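Local coordinates for phenylacetic acid degradation protein PaaI (Thermus thermophilus HB8, PDB 1WLU) that probably hydrolyses acyl-CoA thioesters as a hot dog fold thioesterase linked to phenylacetic acid degradation, at residues A[66-71]-A[108-113]. Numbering follows the deposited sequence.
Sequences CRMDYF and ALFTGT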
loop_
_atom_site.group_PDB
_atom_site.type_symbol
_atom_site.label_atom_id
_atom_site.label_comp_id
_atom_site.label_asym_id
_atom_site.label_seq_id
_atom_site.Cartn_x
_atom_site.Cartn_y
_atom_site.Cartn_z
ATOM N N CYS A 66 -4.200 -5.059 0.134
ATOM C CA CYS A 66 -3.477 -5.328 1.370
ATOM C C CYS A 66 -2.036 -4.861 1.275
ATOM O O CYS A 66 -1.396 -4.989 0.229
ATOM C CB CYS A 66 -3.496 -6.823 1.678
ATOM S SG CYS A 66 -5.159 -7.507 1.785
ATOM N N ARG A 67 -1.533 -4.319 2.377
ATOM C CA ARG A 67 -0.158 -3.845 2.453
ATOM C C ARG A 67 0.550 -4.613 3.555
ATOM O O ARG A 67 -0.011 -4.840 4.631
ATOM C CB ARG A 67 -0.118 -2.349 2.771
ATOM C CG ARG A 67 1.288 -1.771 2.955
ATOM C CD ARG A 67 1.182 -0.308 3.362
ATOM N NE ARG A 67 2.466 0.304 3.699
ATOM C CZ ARG A 67 3.129 1.158 2.925
ATOM N NH1 ARG A 67 2.645 1.518 1.741
ATOM N NH2 ARG A 67 4.273 1.676 3.350
ATOM N N MET A 68 1.780 -5.023 3.277
ATOM C CA MET A 68 2.576 -5.755 4.244
ATOM C C MET A 68 3.917 -5.045 4.397
ATOM O O MET A 68 4.667 -4.909 3.426
ATOM C CB MET A 68 2.798 -7.191 3.762
ATOM C CG MET A 68 3.550 -8.071 4.739
ATOM S SD MET A 68 2.564 -8.516 6.176
ATOM C CE MET A 68 3.534 -9.897 6.804
ATOM N N ASP A 69 4.199 -4.572 5.609
ATOM C CA ASP A 69 5.454 -3.890 5.908
ATOM C C ASP A 69 6.275 -4.815 6.800
ATOM O O ASP A 69 5.832 -5.199 7.881
ATOM C CB ASP A 69 5.180 -2.557 6.613
ATOM C CG ASP A 69 4.524 -1.540 5.695
ATOM O OD1 ASP A 69 5.064 -1.297 4.595
ATOM O OD2 ASP A 69 3.475 -0.976 6.073
ATOM N N TYR A 70 7.466 -5.173 6.332
ATOM C CA TYR A 70 8.354 -6.089 7.051
ATOM C C TYR A 70 9.407 -5.351 7.864
ATOM O O TYR A 70 10.114 -4.492 7.332
ATOM C CB TYR A 70 9.043 -7.010 6.045
ATOM C CG TYR A 70 8.093 -7.889 5.265
ATOM C CD1 TYR A 70 7.742 -9.154 5.728
ATOM C CD2 TYR A 70 7.549 -7.456 4.058
ATOM C CE1 TYR A 70 6.875 -9.970 5.008
ATOM C CE2 TYR A 70 6.680 -8.262 3.331
ATOM C CZ TYR A 70 6.350 -9.518 3.812
ATOM O OH TYR A 70 5.504 -10.332 3.099
ATOM N N PHE A 71 9.532 -5.702 9.144
ATOM C CA PHE A 71 10.502 -5.032 10.013
ATOM C C PHE A 71 11.664 -5.893 10.492
ATOM O O PHE A 71 12.792 -5.409 10.590
ATOM C CB PHE A 71 9.811 -4.453 11.253
ATOM C CG PHE A 71 8.601 -3.619 10.948
ATOM C CD1 PHE A 71 8.641 -2.632 9.969
ATOM C CD2 PHE A 71 7.421 -3.814 11.655
ATOM C CE1 PHE A 71 7.519 -1.850 9.697
ATOM C CE2 PHE A 71 6.295 -3.038 11.391
ATOM C CZ PHE A 71 6.344 -2.055 10.411
ATOM N N ALA A 108 6.140 -7.448 11.649
ATOM C CA ALA A 108 5.562 -6.868 10.441
ATOM C C ALA A 108 4.210 -6.249 10.747
ATOM O O ALA A 108 3.599 -6.541 11.775
ATOM C CB ALA A 108 5.409 -7.944 9.362
ATOM N N LEU A 109 3.760 -5.384 9.846
ATOM C CA LEU A 109 2.470 -4.717 9.979
ATOM C C LEU A 109 1.705 -4.912 8.678
ATOM O O LEU A 109 2.206 -4.598 7.597
ATOM C CB LEU A 109 2.657 -3.221 10.236
ATOM C CG LEU A 109 1.360 -2.407 10.308
ATOM C CD1 LEU A 109 0.574 -2.810 11.546
ATOM C CD2 LEU A 109 1.686 -0.921 10.347
ATOM N N PHE A 110 0.486 -5.422 8.797
ATOM C CA PHE A 110 -0.379 -5.681 7.653
ATOM C C PHE A 110 -1.594 -4.763 7.757
ATOM O O PHE A 110 -2.164 -4.588 8.831
ATOM C CB PHE A 110 -0.769 -7.172 7.686
ATOM C CG PHE A 110 -1.820 -7.583 6.685
ATOM C CD1 PHE A 110 -3.148 -7.189 6.837
ATOM C CD2 PHE A 110 -1.496 -8.455 5.646
ATOM C CE1 PHE A 110 -4.137 -7.664 5.973
ATOM C CE2 PHE A 110 -2.479 -8.934 4.780
ATOM C CZ PHE A 110 -3.800 -8.538 4.948
ATOM N N THR A 111 -1.957 -4.150 6.638
ATOM C CA THR A 111 -3.106 -3.256 6.580
ATOM C C THR A 111 -3.931 -3.736 5.393
ATOM O O THR A 111 -3.427 -3.794 4.275
ATOM C CB THR A 111 -2.661 -1.799 6.334
ATOM O OG1 THR A 111 -1.632 -1.447 7.269
ATOM C CG2 THR A 111 -3.840 -0.848 6.509
ATOM N N GLY A 112 -5.192 -4.087 5.621
ATOM C CA GLY A 112 -5.995 -4.579 4.517
ATOM C C GLY A 112 -7.436 -4.122 4.494
ATOM O O GLY A 112 -8.037 -3.870 5.537
ATOM N N THR A 113 -7.982 -4.012 3.289
ATOM C CA THR A 113 -9.363 -3.599 3.103
ATOM C C THR A 113 -10.106 -4.663 2.315
ATOM O O THR A 113 -9.590 -5.195 1.330
ATOM C CB THR A 113 -9.436 -2.262 2.351
ATOM O OG1 THR A 113 -8.892 -1.232 3.184
ATOM C CG2 THR A 113 -10.879 -1.916 1.996
HETATM O O HOH W 1 0.946 -2.196 6.533
#
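R67 and D69 pair with T111 and L109 through four backbone hydrogen bonds between antiparallel strands. R67 N to T111 O spans 2.7 Å, and D69 N to L109 O spans 2.8 Å. Each bond is returned from the facing amide.

On the face with F110, contacts are apolar and sulfur-aromatic. The F110 ring reaches between two sulfurs. C66 SG meets F110 CZ obliquely at 3.6 Å. M68 SD lies at the ring edge, near its plane, 4.1 Å from F110 CD2. CG of F110 stands anti to the backbone N (chi1 172°), which carries the ring to where CZ reaches C66 CB and SG. A serine in place of F110 would probably take this ring away from both sulfurs and open a gap against Y44 and F51 of helix 40-56. Further along, M68 CE touches A108 CB at 3.7 Å.

The opposite face carries R67, D69, L109 and T111, and its polar groups are linked. R67 NE donates a hydrogen bond, part of a salt bridge, to D69 OD2 (2.9 Å), at its syn lone pair and in the guanidinium plane. A water links D69 OD2, L109 O and T111 OG1. D69 OD1 hydrogen-bonds S65 OG of the third subunit. Just past the strand end, F71 CE2 packs on L109 CB at 3.8 Å.

Strand 61-70 also pairs with a strand of the third subunit, continuing the sheet across the interface. Y70 and F71 belong to the CoA site. An antiparallel sheet wrapped round a central helix, here 40-56, is the hot dog fold of thioesterases.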